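Local coordinates for phosphocarrier protein (Mycoplasma capricolum, PDB 1PCH) that carries phosphoryl groups on an active-site histidine as the general, non-sugar-specific component of the phosphoenolpyruvate-dependent sugar phosphotransferase system, at residues Ala22-Ala25 / Ser26-Ser29; Ile76-Thr79 / Met80-Ala84. One frame throughout, in Å; residues are numbered along the deposited sequence.

Overall arrangement
Both contacts are local ones at the C-terminal ends of helices that pack against each other in the HPr fold, an open-faced beta-sandwich with helices over one side of a four-stranded antiparallel sheet. Contact 1 ends helix 15-25 and contact 2 ends helix 69-82; their centres lie about 14 Å apart. They meet directly through Glu24, whose CG is 3.8 Å from OG1 of Thr79, and through Ala25, whose N is 3.8 Å from CD1 of Ile76. Contact 2 is the one near the catalytic centre, with the side chain of Thr83 about 7 Å from that of His14, the active-site residue that carries the phosphoryl group as an intermediate. Contact 1 lies away from that site.

Contact 1 of 2, residues Ala22-Ala25 / Ser26-Ser29; sequences AKEA and SKFS
Ser26 folds back on Ala22 at the end of helix 15-25 and gives the carbonyl oxygen of Ala22 two bonds. Ser26 N reaches Ala22 O at 3.0 Å, and Ser26 OG, set beside its own backbone N by a chi1 of -70°, reaches the same oxygen at 2.7 Å from the opposite face of the carbonyl plane. Beyond this point the bonding shortens to three-residue steps: Lys27 N binds Glu24 O, and Phe28 N binds Ala25 O at 3.2 Å to close a type I beta turn from Ala25 to Phe28. Both donors stand well above the planes of the carbonyls they meet (56° and 46°), not on a lone pair, in keeping with the three-residue spacing.

The compact part lies around this turn. The Phe28 ring sits close to the last helical carbonyls, with Ala25 O at its edge and CD2 3.2 Å from Glu24 O, while Glu24 CG passes 4.2 Å from Phe28 CE2. The stem of Lys27 is packed as closely, its CG 3.1 Å from Glu24 O and also against Lys23 O. Only towards the ends of Lys23 and Lys27 does the contact open to solvent. There Lys27 NZ forms a salt bridge with Glu24 OE1 at 3.2 Å, from above the carboxylate plane, and Lys23 NZ lies 5.7 Å from Lys27 NZ.

The turn leads from helix 15-25 towards strand 31-36. Its inner side faces helix 69-82, where Phe28 packs on Ala72 and Ala75 and Glu24 touches Ala75 and Thr79; Ala25 meets Leu43 and Lys44 in the loop ahead of helix 46-52.

Contact 2 of 2, residues Ile76-Thr79 / Met80-Ala84; sequences IKQT and MIDTA
With CG anti to the backbone N (chi1 -178°) and a bend at chi2 (64°), Gln78 turns its amide along the helix towards Asp82, whose carboxylate lies beside its own backbone N. NE2 of Gln78 binds OD1 of Asp82 at 2.6 Å; the oxygen lies in the amide plane, but the nitrogen approaches from above the carboxylate plane, the two groups being turned 52° apart.

On the buried side, Ile76 CG2 meets the methyl CE of the extended Met80 at 3.8 Å. Met80 continues inward to Phe3, Ile60 and Ile62 on the sheet. On a more exposed flank, Lys77 and Ile81 run side by side, Lys77 CG to Ile81 CD1 4.1 Å.

At the helix end, Thr83 N (2.8 Å) and Thr83 OG1 (2.9 Å) reach Thr79 O from opposite faces of its plane, and Ala84, at positive phi, completes a Schellman motif with its N bonded to Ile81 O.

The Gln78-Asp82 bond thus joins two exposed polar side chains, whereas Ile76 and Met80 pack as apolar groups inside. At the C-terminal end of helix 69-82, the Thr83 hydroxyl supplies an additional donor to a last-turn carbonyl, where the negative end of the helix dipole would probably favour one.

Contact 1 of 2, residues Ala22-Ala25 / Ser26-Ser29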
loop_
_atom_site.group_PDB
_atom_site.type_symbol
_atom_site.label_atom_id
_atom_site.label_comp_id
_atom_site.label_asym_id
_atom_site.label_seq_id
_atom_site.Cartn_x
_atom_site.Cartn_y
_atom_site.Cartn_z
ATOM N N ALA A 22 -5.640 -0.838 4.264
ATOM C CA ALA A 22 -6.874 -1.372 3.655
ATOM C C ALA A 22 -8.039 -0.453 3.954
ATOM O O ALA A 22 -8.866 -0.178 3.089
ATOM C CB ALA A 22 -7.118 -2.762 4.186
ATOM N N LYS A 23 -8.070 0.054 5.193
ATOM C CA LYS A 23 -9.145 0.959 5.604
ATOM C C LYS A 23 -9.112 2.228 4.766
ATOM O O LYS A 23 -10.092 2.792 4.306
ATOM C CB LYS A 23 -8.914 1.344 7.090
ATOM C CG LYS A 23 -9.756 2.578 7.480
ATOM C CD LYS A 23 -9.588 2.910 8.938
ATOM C CE LYS A 23 -10.492 4.030 9.414
ATOM N NZ LYS A 23 -9.981 4.647 10.682
ATOM N N GLU A 24 -7.897 2.774 4.675
ATOM C CA GLU A 24 -7.717 4.019 3.942
ATOM C C GLU A 24 -8.010 3.868 2.482
ATOM O O GLU A 24 -8.740 4.653 1.872
ATOM C CB GLU A 24 -6.326 4.607 4.165
ATOM C CG GLU A 24 -6.246 5.988 3.483
ATOM C CD GLU A 24 -6.796 7.051 4.435
ATOM O OE1 GLU A 24 -7.090 6.693 5.606
ATOM O OE2 GLU A 24 -6.832 8.208 4.012
ATOM N N ALA A 25 -7.461 2.789 1.878
ATOM C CA ALA A 25 -7.748 2.575 0.462
ATOM C C ALA A 25 -9.221 2.412 0.171
ATOM O O ALA A 25 -9.697 2.830 -0.870
ATOM C CB ALA A 25 -6.980 1.316 0.011
ATOM N N SER A 26 -9.963 1.786 1.107
ATOM C CA SER A 26 -11.366 1.461 0.894
ATOM C C SER A 26 -12.292 2.639 0.761
ATOM O O SER A 26 -13.452 2.525 0.377
ATOM C CB SER A 26 -11.876 0.586 2.073
ATOM O OG SER A 26 -11.245 -0.688 1.934
ATOM N N LYS A 27 -11.765 3.814 1.059
ATOM C CA LYS A 27 -12.510 5.038 0.997
ATOM C C LYS A 27 -12.656 5.579 -0.403
ATOM O O LYS A 27 -13.474 6.474 -0.635
ATOM C CB LYS A 27 -11.688 6.107 1.817
ATOM C CG LYS A 27 -11.371 5.575 3.225
ATOM C CD LYS A 27 -10.494 6.619 3.933
ATOM C CE LYS A 27 -10.733 6.627 5.441
ATOM N NZ LYS A 27 -10.008 7.868 6.022
ATOM N N PHE A 28 -11.780 5.170 -1.291
ATOM C CA PHE A 28 -11.624 5.619 -2.630
ATOM C C PHE A 28 -12.356 4.764 -3.648
ATOM O O PHE A 28 -12.422 3.554 -3.600
ATOM C CB PHE A 28 -10.122 5.685 -2.998
ATOM C CG PHE A 28 -9.395 6.648 -2.046
ATOM C CD1 PHE A 28 -9.491 8.006 -2.275
ATOM C CD2 PHE A 28 -8.669 6.202 -0.968
ATOM C CE1 PHE A 28 -8.886 8.924 -1.461
ATOM C CE2 PHE A 28 -8.056 7.130 -0.128
ATOM C CZ PHE A 28 -8.162 8.467 -0.367
ATOM N N SER A 29 -12.922 5.474 -4.632
ATOM C CA SER A 29 -13.560 4.784 -5.705
ATOM C C SER A 29 -12.528 4.122 -6.624
ATOM O O SER A 29 -12.807 3.110 -7.236
ATOM C CB SER A 29 -14.444 5.725 -6.545
ATOM O OG SER A 29 -13.691 6.724 -7.137
#

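Contact 2 of 2, residues Ile76-Thr79 / Met80-Ala84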
loop_
_atom_site.group_PDB
_atom_site.type_symbol
_atom_site.label_atom_id
_atom_site.label_comp_id
_atom_site.label_asym_id
_atom_site.label_seq_id
_atom_site.Cartn_x
_atom_site.Cartn_y
_atom_site.Cartn_z
ATOM N N ILE A 76 -2.596 7.317 0.501
ATOM C CA ILE A 76 -1.879 6.071 0.752
ATOM C C ILE A 76 -0.400 6.311 1.091
ATOM O O ILE A 76 0.138 5.744 2.022
ATOM C CB ILE A 76 -2.036 5.101 -0.407
ATOM C CG1 ILE A 76 -3.460 4.626 -0.648
ATOM C CG2 ILE A 76 -1.070 3.905 -0.242
ATOM C CD1 ILE A 76 -4.165 4.097 0.563
ATOM N N LYS A 77 0.251 7.199 0.357
ATOM C CA LYS A 77 1.653 7.504 0.653
ATOM C C LYS A 77 1.765 8.048 2.056
ATOM O O LYS A 77 2.550 7.608 2.905
ATOM C CB LYS A 77 2.179 8.459 -0.424
ATOM C CG LYS A 77 3.606 8.900 -0.268
ATOM C CD LYS A 77 3.940 10.010 -1.289
ATOM C CE LYS A 77 5.013 10.927 -0.677
ATOM N NZ LYS A 77 5.436 11.957 -1.694
ATOM N N GLN A 78 0.899 9.022 2.376
ATOM C CA GLN A 78 0.988 9.587 3.744
ATOM C C GLN A 78 0.757 8.546 4.804
ATOM O O GLN A 78 1.396 8.525 5.853
ATOM C CB GLN A 78 -0.035 10.720 3.911
ATOM C CG GLN A 78 0.097 11.355 5.317
ATOM C CD GLN A 78 1.467 12.010 5.461
ATOM O OE1 GLN A 78 1.912 12.682 4.524
ATOM N NE2 GLN A 78 2.144 11.719 6.575
ATOM N N THR A 79 -0.225 7.668 4.544
ATOM C CA THR A 79 -0.521 6.598 5.467
ATOM C C THR A 79 0.695 5.704 5.716
ATOM O O THR A 79 0.954 5.319 6.859
ATOM C CB THR A 79 -1.718 5.736 5.024
ATOM O OG1 THR A 79 -2.871 6.613 5.025
ATOM C CG2 THR A 79 -2.020 4.673 6.101
ATOM N N MET A 80 1.417 5.388 4.647
ATOM C CA MET A 80 2.601 4.543 4.809
ATOM C C MET A 80 3.679 5.226 5.645
ATOM O O MET A 80 4.365 4.593 6.418
ATOM C CB MET A 80 3.191 4.166 3.444
ATOM C CG MET A 80 2.212 3.206 2.750
ATOM S SD MET A 80 2.885 2.646 1.175
ATOM C CE MET A 80 1.643 1.383 0.783
ATOM N N ILE A 81 3.777 6.533 5.425
ATOM C CA ILE A 81 4.765 7.306 6.158
ATOM C C ILE A 81 4.361 7.348 7.626
ATOM O O ILE A 81 5.153 7.120 8.527
ATOM C CB ILE A 81 4.864 8.731 5.594
ATOM C CG1 ILE A 81 5.651 8.766 4.292
ATOM C CG2 ILE A 81 5.466 9.674 6.641
ATOM C CD1 ILE A 81 5.337 9.841 3.331
ATOM N N ASP A 82 3.071 7.650 7.802
ATOM C CA ASP A 82 2.552 7.760 9.162
ATOM C C ASP A 82 2.695 6.451 9.913
ATOM O O ASP A 82 2.790 6.413 11.125
ATOM C CB ASP A 82 1.069 8.147 9.125
ATOM C CG ASP A 82 0.830 9.615 8.859
ATOM O OD1 ASP A 82 1.796 10.377 8.719
ATOM O OD2 ASP A 82 -0.366 9.963 8.623
ATOM N N THR A 83 2.557 5.321 9.193
ATOM C CA THR A 83 2.624 4.057 9.954
ATOM C C THR A 83 4.093 3.614 10.028
ATOM O O THR A 83 4.434 2.572 10.563
ATOM C CB THR A 83 1.708 3.009 9.379
ATOM O OG1 THR A 83 1.968 2.793 7.988
ATOM C CG2 THR A 83 0.241 3.340 9.549
ATOM N N ALA A 84 4.982 4.451 9.520
ATOM C CA ALA A 84 6.419 4.112 9.552
ATOM C C ALA A 84 6.732 2.929 8.680
ATOM O O ALA A 84 7.694 2.173 8.874
ATOM C CB ALA A 84 6.873 3.905 11.000
#